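Local structure of esterase (Sinorhizobium meliloti 1021, 4TX1) at residues K14-Y19 / L92-F97; Y67-A72 / D103-I108; S191-T196 / A205-A210. The protein is an SGNH-family carbohydrate acetylesterase, a hydrolase that removes acetyl groups from its ester substrates and probably acts on aryl esters as well. One frame throughout, in Å; residues are numbered along the deposited sequence.

Contact 1 of 3, residues K14-Y19 / L92-F97; sequences KTVLCY and LDLIVF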
loop_
_atom_site.group_PDB
_atom_site.type_symbol
_atom_site.label_atom_id
_atom_site.label_comp_id
_atom_site.label_asym_id
_atom_site.label_seq_id
_atom_site.Cartn_x
_atom_site.Cartn_y
_atom_site.Cartn_z
ATOM N N LYS A 14 27.701 20.141 -11.439
ATOM C CA LYS A 14 27.433 18.809 -10.899
ATOM C C LYS A 14 26.226 18.924 -9.935
ATOM O O LYS A 14 26.060 19.935 -9.258
ATOM C CB LYS A 14 28.604 18.324 -10.091
ATOM C CG LYS A 14 29.956 18.300 -10.809
ATOM C CD LYS A 14 29.994 17.338 -11.976
ATOM C CE LYS A 14 31.350 17.514 -12.725
ATOM N NZ LYS A 14 31.636 16.241 -13.408
ATOM N N THR A 15 25.419 17.876 -9.862
ATOM C CA THR A 15 24.302 17.914 -8.931
ATOM C C THR A 15 24.529 16.813 -7.928
ATOM O O THR A 15 24.949 15.684 -8.281
ATOM C CB THR A 15 22.972 17.675 -9.625
ATOM O OG1 THR A 15 22.785 18.696 -10.637
ATOM C CG2 THR A 15 21.766 17.782 -8.542
ATOM N N VAL A 16 24.318 17.163 -6.666
ATOM C CA VAL A 16 24.584 16.242 -5.562
ATOM C C VAL A 16 23.307 16.122 -4.738
ATOM O O VAL A 16 22.786 17.139 -4.274
ATOM C CB VAL A 16 25.653 16.789 -4.581
ATOM C CG1 VAL A 16 25.954 15.841 -3.443
ATOM C CG2 VAL A 16 26.985 17.134 -5.328
ATOM N N LEU A 17 22.826 14.896 -4.545
ATOM C CA LEU A 17 21.688 14.642 -3.641
ATOM C C LEU A 17 22.192 14.120 -2.327
ATOM O O LEU A 17 22.954 13.125 -2.272
ATOM C CB LEU A 17 20.687 13.632 -4.256
ATOM C CG LEU A 17 19.522 13.123 -3.350
ATOM C CD1 LEU A 17 18.519 14.243 -3.127
ATOM C CD2 LEU A 17 18.932 11.891 -4.060
ATOM N N CYS A 18 21.699 14.738 -1.259
ATOM C CA CYS A 18 22.027 14.355 0.108
ATOM C C CYS A 18 20.795 13.737 0.772
ATOM O O CYS A 18 19.812 14.437 1.044
ATOM C CB CYS A 18 22.467 15.497 0.950
ATOM S SG CYS A 18 23.920 16.381 0.237
ATOM N N TYR A 19 20.832 12.439 0.907
ATOM C CA TYR A 19 19.671 11.650 1.405
ATOM C C TYR A 19 19.913 11.161 2.755
ATOM O O TYR A 19 20.775 10.288 3.021
ATOM C CB TYR A 19 19.409 10.498 0.438
ATOM C CG TYR A 19 18.039 9.806 0.556
ATOM C CD1 TYR A 19 16.873 10.494 0.200
ATOM C CD2 TYR A 19 17.915 8.513 1.015
ATOM C CE1 TYR A 19 15.629 9.873 0.209
ATOM C CE2 TYR A 19 16.635 7.901 1.132
ATOM C CZ TYR A 19 15.514 8.583 0.680
ATOM O OH TYR A 19 14.262 8.010 0.696
ATOM N N LEU A 92 21.522 13.131 -11.689
ATOM C CA LEU A 92 22.388 13.323 -10.556
ATOM C C LEU A 92 23.806 12.831 -10.862
ATOM O O LEU A 92 23.960 11.764 -11.458
ATOM C CB LEU A 92 21.826 12.577 -9.325
ATOM C CG LEU A 92 20.447 13.094 -8.837
ATOM C CD1 LEU A 92 19.830 11.980 -7.919
ATOM C CD2 LEU A 92 20.705 14.371 -8.117
ATOM N N ASP A 93 24.774 13.566 -10.365
ATOM C CA ASP A 93 26.205 13.174 -10.438
ATOM C C ASP A 93 26.697 12.395 -9.243
ATOM O O ASP A 93 27.517 11.483 -9.377
ATOM C CB ASP A 93 27.076 14.419 -10.683
ATOM C CG ASP A 93 26.705 15.101 -11.987
ATOM O OD1 ASP A 93 26.851 14.484 -13.050
ATOM O OD2 ASP A 93 26.111 16.165 -11.947
ATOM N N LEU A 94 26.088 12.645 -8.066
ATOM C CA LEU A 94 26.454 11.982 -6.851
ATOM C C LEU A 94 25.267 11.906 -5.898
ATOM O O LEU A 94 24.591 12.908 -5.704
ATOM C CB LEU A 94 27.508 12.794 -6.082
ATOM C CG LEU A 94 28.107 12.274 -4.800
ATOM C CD1 LEU A 94 28.821 10.919 -4.898
ATOM C CD2 LEU A 94 29.037 13.385 -4.204
ATOM N N ILE A 95 25.116 10.750 -5.308
ATOM C CA ILE A 95 24.129 10.576 -4.205
ATOM C C ILE A 95 24.987 10.358 -2.977
ATOM O O ILE A 95 25.863 9.452 -2.963
ATOM C CB ILE A 95 23.191 9.389 -4.468
ATOM C CG1 ILE A 95 22.348 9.715 -5.729
ATOM C CG2 ILE A 95 22.326 9.196 -3.196
ATOM C CD1 ILE A 95 22.776 9.187 -7.003
ATOM N N VAL A 96 24.742 11.134 -1.931
ATOM C CA VAL A 96 25.380 10.963 -0.628
ATOM C C VAL A 96 24.357 10.442 0.391
ATOM O O VAL A 96 23.381 11.163 0.652
ATOM C CB VAL A 96 25.950 12.316 -0.104
ATOM C CG1 VAL A 96 26.736 12.074 1.230
ATOM C CG2 VAL A 96 26.839 12.904 -1.247
ATOM N N PHE A 97 24.591 9.268 0.944
ATOM C CA PHE A 97 23.712 8.680 1.960
ATOM C C PHE A 97 24.297 8.915 3.342
ATOM O O PHE A 97 25.486 8.669 3.591
ATOM C CB PHE A 97 23.557 7.195 1.790
ATOM C CG PHE A 97 22.798 6.785 0.532
ATOM C CD1 PHE A 97 21.468 7.132 0.392
ATOM C CD2 PHE A 97 23.372 6.041 -0.471
ATOM C CE1 PHE A 97 20.753 6.750 -0.684
ATOM C CE2 PHE A 97 22.672 5.599 -1.567
ATOM C CZ PHE A 97 21.349 6.016 -1.720
#
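Thr-15 and Asp-93 meet at the entrance of a parallel strand pair and grip each other twice. Asp-93 OD2 accepts from the backbone N of Thr-15 (2.8 Å) through its anti lone pair, while Thr-15 O accepts from the backbone N of both Asp-93 and Leu-94. From there the strands run in regular parallel register: Leu-17 N bonds to Leu-94 O, Val-96 N to Leu-17 O at 2.7 Å, and Tyr-19 N to Val-96 O.

Side chains then sort by face. On one, Val-16 CG1 lies 3.8 Å from Val-96 CG2 and also touches Leu-94 CD2, and both Val-16 and Leu-94 pack against Leu-223 of helix 205-223. On the other, Leu-92 CD2 packs between Thr-15 CG2 and Leu-17 CB. Here too CG of Tyr-19, anti to the backbone N (chi1 -164°), brings CD2 to the edge of the Phe-97 ring, 3.7 Å from Phe-97 CE1. The Tyr-19 hydroxyl is bonded to Gly-78 O at the start of helix 78-89. Strands 53-59 and 140-145 flank the pair, which lies in the interior of the five-stranded parallel sheet, with 94-98 its central strand, covered by helices on both faces in the alpha/beta/alpha sandwich characteristic of SGNH hydrolases.

Contact 2 of 3, residues Y67-A72 / D103-I108; sequences YDDHLA and DMKPII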
loop_
_atom_site.group_PDB
_atom_site.type_symbol
_atom_site.label_atom_id
_atom_site.label_comp_id
_atom_site.label_asym_id
_atom_site.label_seq_id
_atom_site.Cartn_x
_atom_site.Cartn_y
_atom_site.Cartn_z
ATOM N N TYR A 67 13.114 0.375 6.253
ATOM C CA TYR A 67 12.158 -0.178 7.232
ATOM C C TYR A 67 11.007 0.760 7.490
ATOM O O TYR A 67 11.138 1.939 7.617
ATOM C CB TYR A 67 12.887 -0.553 8.510
ATOM C CG TYR A 67 14.041 -1.517 8.275
ATOM C CD1 TYR A 67 13.820 -2.919 8.160
ATOM C CD2 TYR A 67 15.302 -1.055 8.072
ATOM C CE1 TYR A 67 14.857 -3.754 7.839
ATOM C CE2 TYR A 67 16.348 -1.934 7.701
ATOM C CZ TYR A 67 16.104 -3.282 7.631
ATOM O OH TYR A 67 17.169 -4.108 7.369
ATOM N N ASP A 68 9.817 0.205 7.660
ATOM C CA ASP A 68 8.657 1.014 7.903
ATOM C C ASP A 68 8.618 1.568 9.337
ATOM O O ASP A 68 8.984 0.892 10.321
ATOM C CB ASP A 68 7.436 0.112 7.788
ATOM C CG ASP A 68 7.234 -0.413 6.381
ATOM O OD1 ASP A 68 7.539 0.337 5.408
ATOM O OD2 ASP A 68 6.866 -1.671 6.305
ATOM N N ASP A 69 8.130 2.768 9.445
ATOM C CA ASP A 69 7.893 3.469 10.703
ATOM C C ASP A 69 6.741 4.385 10.515
ATOM O O ASP A 69 6.809 5.338 9.738
ATOM C CB ASP A 69 9.174 4.180 11.171
ATOM C CG ASP A 69 8.986 4.947 12.461
ATOM O OD1 ASP A 69 7.849 5.168 12.801
ATOM O OD2 ASP A 69 9.986 5.415 13.106
ATOM N N HIS A 70 5.597 4.079 11.160
ATOM C CA HIS A 70 4.325 4.776 10.957
ATOM C C HIS A 70 4.020 5.773 12.073
ATOM O O HIS A 70 2.904 6.208 12.280
ATOM C CB HIS A 70 3.169 3.758 10.841
ATOM C CG HIS A 70 3.394 2.689 9.836
ATOM N ND1 HIS A 70 3.506 2.939 8.477
ATOM C CD2 HIS A 70 3.598 1.357 9.993
ATOM C CE1 HIS A 70 3.696 1.784 7.842
ATOM N NE2 HIS A 70 3.708 0.815 8.743
ATOM N N LEU A 71 5.051 6.176 12.800
ATOM C CA LEU A 71 4.883 7.058 13.923
ATOM C C LEU A 71 4.874 8.569 13.671
ATOM O O LEU A 71 4.647 9.396 14.614
ATOM C CB LEU A 71 5.943 6.715 15.005
ATOM C CG LEU A 71 5.864 5.315 15.588
ATOM C CD1 LEU A 71 7.092 5.010 16.471
ATOM C CD2 LEU A 71 4.551 5.092 16.345
ATOM N N ALA A 72 4.996 8.953 12.435
ATOM C CA ALA A 72 4.959 10.361 12.075
ATOM C C ALA A 72 4.197 10.607 10.783
ATOM O O ALA A 72 3.702 9.659 10.118
ATOM C CB ALA A 72 6.414 10.867 11.984
ATOM N N ASP A 103 17.743 3.151 12.432
ATOM C CA ASP A 103 17.809 1.692 12.405
ATOM C C ASP A 103 18.292 1.126 13.765
ATOM O O ASP A 103 18.053 -0.052 14.085
ATOM C CB ASP A 103 18.728 1.139 11.330
ATOM C CG ASP A 103 18.208 1.319 9.919
ATOM O OD1 ASP A 103 17.931 2.520 9.571
ATOM O OD2 ASP A 103 18.224 0.359 9.066
ATOM N N MET A 104 18.917 1.994 14.598
ATOM C CA MET A 104 19.347 1.538 15.935
ATOM C C MET A 104 18.244 1.424 16.969
ATOM O O MET A 104 18.443 0.864 18.048
ATOM C CB MET A 104 20.451 2.530 16.429
ATOM C CG MET A 104 21.615 2.727 15.501
ATOM S SD MET A 104 22.581 1.174 15.263
ATOM C CE MET A 104 21.926 0.458 13.769
ATOM N N LYS A 105 17.037 1.906 16.630
ATOM C CA LYS A 105 15.870 1.730 17.443
ATOM C C LYS A 105 15.399 0.322 17.456
ATOM O O LYS A 105 15.151 -0.263 16.399
ATOM C CB LYS A 105 14.700 2.575 16.857
ATOM C CG LYS A 105 14.962 4.072 16.840
ATOM C CD LYS A 105 13.802 4.739 16.097
ATOM C CE LYS A 105 13.930 6.244 16.077
ATOM N NZ LYS A 105 12.833 6.976 15.294
ATOM N N PRO A 106 15.213 -0.267 18.646
ATOM C CA PRO A 106 14.640 -1.623 18.716
ATOM C C PRO A 106 13.360 -1.852 17.965
ATOM O O PRO A 106 13.174 -2.921 17.371
ATOM C CB PRO A 106 14.414 -1.803 20.232
ATOM C CG PRO A 106 15.567 -1.028 20.861
ATOM C CD PRO A 106 15.776 0.162 19.961
ATOM N N ILE A 107 12.481 -0.893 17.958
ATOM C CA ILE A 107 11.227 -1.021 17.240
ATOM C C ILE A 107 11.520 -1.178 15.744
ATOM O O ILE A 107 10.663 -1.781 15.079
ATOM C CB ILE A 107 10.188 0.076 17.465
ATOM C CG1 ILE A 107 10.693 1.457 17.066
ATOM C CG2 ILE A 107 9.743 0.071 18.992
ATOM C CD1 ILE A 107 9.590 2.571 16.896
ATOM N N ILE A 108 12.656 -0.674 15.231
ATOM C CA ILE A 108 12.956 -0.788 13.796
ATOM C C ILE A 108 13.662 -2.091 13.521
ATOM O O ILE A 108 13.222 -2.904 12.685
ATOM C CB ILE A 108 13.678 0.465 13.259
ATOM C CG1 ILE A 108 12.889 1.746 13.562
ATOM C CG2 ILE A 108 14.061 0.245 11.784
ATOM C CD1 ILE A 108 11.486 1.818 12.907
HETATM O O HOH W 1 12.612 5.819 12.728
HETATM O O HOH W 2 10.321 6.075 15.700
#
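Asp-69 OD2 takes a hydrogen bond from each of two waters, both at 2.7 Å, and each water in turn accepts from Lys-105 NZ. The direct salt bridge between Asp-69 OD2 and Lys-105 NZ is long, 3.9 Å, so the waters carry much of the link between the opposite charges. Lys-105 reaches them with its chain fully extended beyond CG. Arg-76 forms a second salt bridge to the same carboxylate oxygen, a concentration of positive charge that would be expected to stabilise the ionised acid. The other oxygen, Asp-69 OD1, is met by Leu-71 N at 3.0 Å, nearly in line with the C-O bond; this bond defines an Asx turn and fixes the rotation of the group.

Ile-108 packs between Asp-69 and Tyr-67: its CD1 sits 3.7 Å from Asp-69 CB, and its CG2 lies 3.6 Å from Tyr-67 CB. The Tyr-67 ring stands almost perpendicular to the carboxylate of Asp-103 (85°), with Tyr-67 CE2 3.3 Å from Asp-103 OD2, an oxygen that is hydrogen-bonded to Thr-65; the phenol hydroxyl binds Gly-114 O. Farther out, Leu-71 and Ile-107 meet tip to tip through their CD1 atoms. His-70 bonds Asp-68 of the second subunit. Two loops that follow the parallel strands 53-59 and 94-98 of the alpha/beta fold are thereby joined beside a subunit interface.

Contact 3 of 3, residues S191-T196 / A205-A210; sequences SVARTT and AENTRA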
loop_
_atom_site.group_PDB
_atom_site.type_symbol
_atom_site.label_atom_id
_atom_site.label_comp_id
_atom_site.label_asym_id
_atom_site.label_seq_id
_atom_site.Cartn_x
_atom_site.Cartn_y
_atom_site.Cartn_z
ATOM N N SER A 191 34.276 10.391 12.320
ATOM C CA SER A 191 35.690 10.835 12.275
ATOM C C SER A 191 35.861 12.342 12.421
ATOM O O SER A 191 36.947 12.810 12.838
ATOM C CB SER A 191 36.352 10.389 10.967
ATOM O OG SER A 191 36.074 11.188 9.849
ATOM N N VAL A 192 34.811 13.099 12.190
ATOM C CA VAL A 192 34.869 14.556 12.251
ATOM C C VAL A 192 33.854 15.197 13.205
ATOM O O VAL A 192 33.885 16.420 13.429
ATOM C CB VAL A 192 34.789 15.195 10.886
ATOM C CG1 VAL A 192 35.999 14.820 9.962
ATOM C CG2 VAL A 192 33.450 14.805 10.181
ATOM N N ALA A 193 32.906 14.410 13.709
ATOM C CA ALA A 193 31.730 14.908 14.442
ATOM C C ALA A 193 31.291 13.917 15.470
ATOM O O ALA A 193 31.576 12.706 15.398
ATOM C CB ALA A 193 30.545 15.272 13.484
ATOM N N ARG A 194 30.654 14.412 16.524
ATOM C CA ARG A 194 30.072 13.600 17.506
ATOM C C ARG A 194 28.658 14.070 17.875
ATOM O O ARG A 194 28.293 15.236 17.711
ATOM C CB ARG A 194 30.891 13.535 18.807
ATOM C CG ARG A 194 31.009 14.883 19.422
ATOM C CD ARG A 194 32.082 14.894 20.509
ATOM N NE ARG A 194 31.850 13.999 21.640
ATOM C CZ ARG A 194 32.715 13.760 22.638
ATOM N NH1 ARG A 194 33.862 14.418 22.728
ATOM N NH2 ARG A 194 32.379 12.922 23.598
ATOM N N THR A 195 27.923 13.115 18.395
ATOM C CA THR A 195 26.546 13.279 18.843
ATOM C C THR A 195 26.525 14.000 20.206
ATOM O O THR A 195 27.514 14.002 20.967
ATOM C CB THR A 195 25.777 11.955 18.936
ATOM O OG1 THR A 195 26.487 10.975 19.754
ATOM C CG2 THR A 195 25.527 11.380 17.527
ATOM N N THR A 196 25.397 14.647 20.466
ATOM C CA THR A 196 25.202 15.342 21.709
ATOM C C THR A 196 24.586 14.472 22.794
ATOM O O THR A 196 23.596 13.776 22.602
ATOM C CB THR A 196 24.428 16.650 21.558
ATOM O OG1 THR A 196 24.099 17.132 22.887
ATOM C CG2 THR A 196 23.119 16.419 20.815
ATOM N N ALA A 205 25.043 22.338 16.283
ATOM C CA ALA A 205 25.307 23.109 15.051
ATOM C C ALA A 205 26.716 22.958 14.557
ATOM O O ALA A 205 27.004 22.784 13.355
ATOM C CB ALA A 205 24.900 24.595 15.158
ATOM N N GLU A 206 27.651 23.055 15.482
ATOM C CA GLU A 206 29.040 22.927 15.050
ATOM C C GLU A 206 29.321 21.538 14.551
ATOM O O GLU A 206 30.123 21.407 13.599
ATOM C CB GLU A 206 29.955 23.238 16.270
ATOM C CG GLU A 206 31.430 23.075 15.984
ATOM C CD GLU A 206 31.985 23.685 14.712
ATOM O OE1 GLU A 206 31.483 24.720 14.155
ATOM O OE2 GLU A 206 33.041 23.059 14.283
ATOM N N ASN A 207 28.788 20.502 15.222
ATOM C CA ASN A 207 29.048 19.136 14.808
ATOM C C ASN A 207 28.385 18.816 13.466
ATOM O O ASN A 207 28.953 18.077 12.634
ATOM C CB ASN A 207 28.738 18.124 15.844
ATOM C CG ASN A 207 29.859 17.989 16.887
ATOM O OD1 ASN A 207 30.779 17.228 16.678
ATOM N ND2 ASN A 207 29.720 18.684 18.007
ATOM N N THR A 208 27.287 19.477 13.198
ATOM C CA THR A 208 26.633 19.329 11.864
ATOM C C THR A 208 27.503 20.012 10.779
ATOM O O THR A 208 27.802 19.448 9.728
ATOM C CB THR A 208 25.275 19.959 11.895
ATOM O OG1 THR A 208 24.502 19.389 12.964
ATOM C CG2 THR A 208 24.528 19.766 10.492
ATOM N N ARG A 209 28.031 21.213 11.083
ATOM C CA ARG A 209 28.952 21.866 10.144
ATOM C C ARG A 209 30.215 21.040 9.844
ATOM O O ARG A 209 30.663 20.961 8.652
ATOM C CB ARG A 209 29.371 23.251 10.702
ATOM C CG ARG A 209 28.296 24.283 10.729
ATOM C CD ARG A 209 28.875 25.604 11.336
ATOM N NE ARG A 209 29.642 26.096 10.270
ATOM C CZ ARG A 209 29.205 26.852 9.257
ATOM N NH1 ARG A 209 27.991 27.396 9.233
ATOM N NH2 ARG A 209 30.067 27.106 8.240
ATOM N N ALA A 210 30.703 20.320 10.831
ATOM C CA ALA A 210 31.945 19.536 10.776
ATOM C C ALA A 210 31.779 18.426 9.798
ATOM O O ALA A 210 32.708 18.089 9.053
ATOM C CB ALA A 210 32.343 18.995 12.127
#
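The extended backbone of Ala-193 and Arg-194 passes alongside the first turns of a helix, coming nearest where the CA atoms of Ala-193 and Asn-207 lie 5.0 Å apart. Asn-207 points toward the loop and supplies the polar link: its OD1 accepts from Arg-194 N at 2.8 Å. The N-H is nearly straight onto the oxygen (169°), yet the donor stands 47° out of the amide plane, above it and not on a lone pair. Asn-207 OD1 also stands 3.3 Å from Arg-194 O; as two acceptors they do not bond. Asn-207 CG is turned anti to its own carbonyl carbon (chi1 -81°), which carries the amide out from the helix to the extended loop backbone.

Around this bond the packing is mostly small groups. Ala-193 CB rests 3.3 Å from Asn-207 O, and Ala-210 CB, one turn farther along the helix, sits 3.3 Å from Val-192 O. Val-192 CG2 reaches the carbonyl oxygen of Ala-210 at 3.6 Å. The aliphatic start of Arg-194 passes Asn-207 OD1 through CG.

Asp-204 OD1 accepts from Asn-207 N ahead of the helix, and Arg-209 forms a salt bridge with Asp-39. The loop follows strand 185-188, an outermost strand of the central sheet, and lies against the first turns of helix 205-223.

The three contacts sample one alpha/beta fold at separate places. Contact 1 is a buried pair of neighbouring interior strands; contact 2 ties together two loops, its centre about 25 Å from that of contact 1 and across the middle of the chain. The segments of these two alternate in sequence, whereas contact 3 comes after both, its centre about 21 Å from that of contact 1 and 24 Å from that of contact 2. Nearest atoms of any pair are about 10 to 11 Å apart. Ser-22 closely follows strand 14-20 of contact 1, and Thr-196 of contact 3 has a backbone hydrogen bond with His-202; with Asp-199 these two residues, Ser-22 and His-202, probably form the catalytic triad.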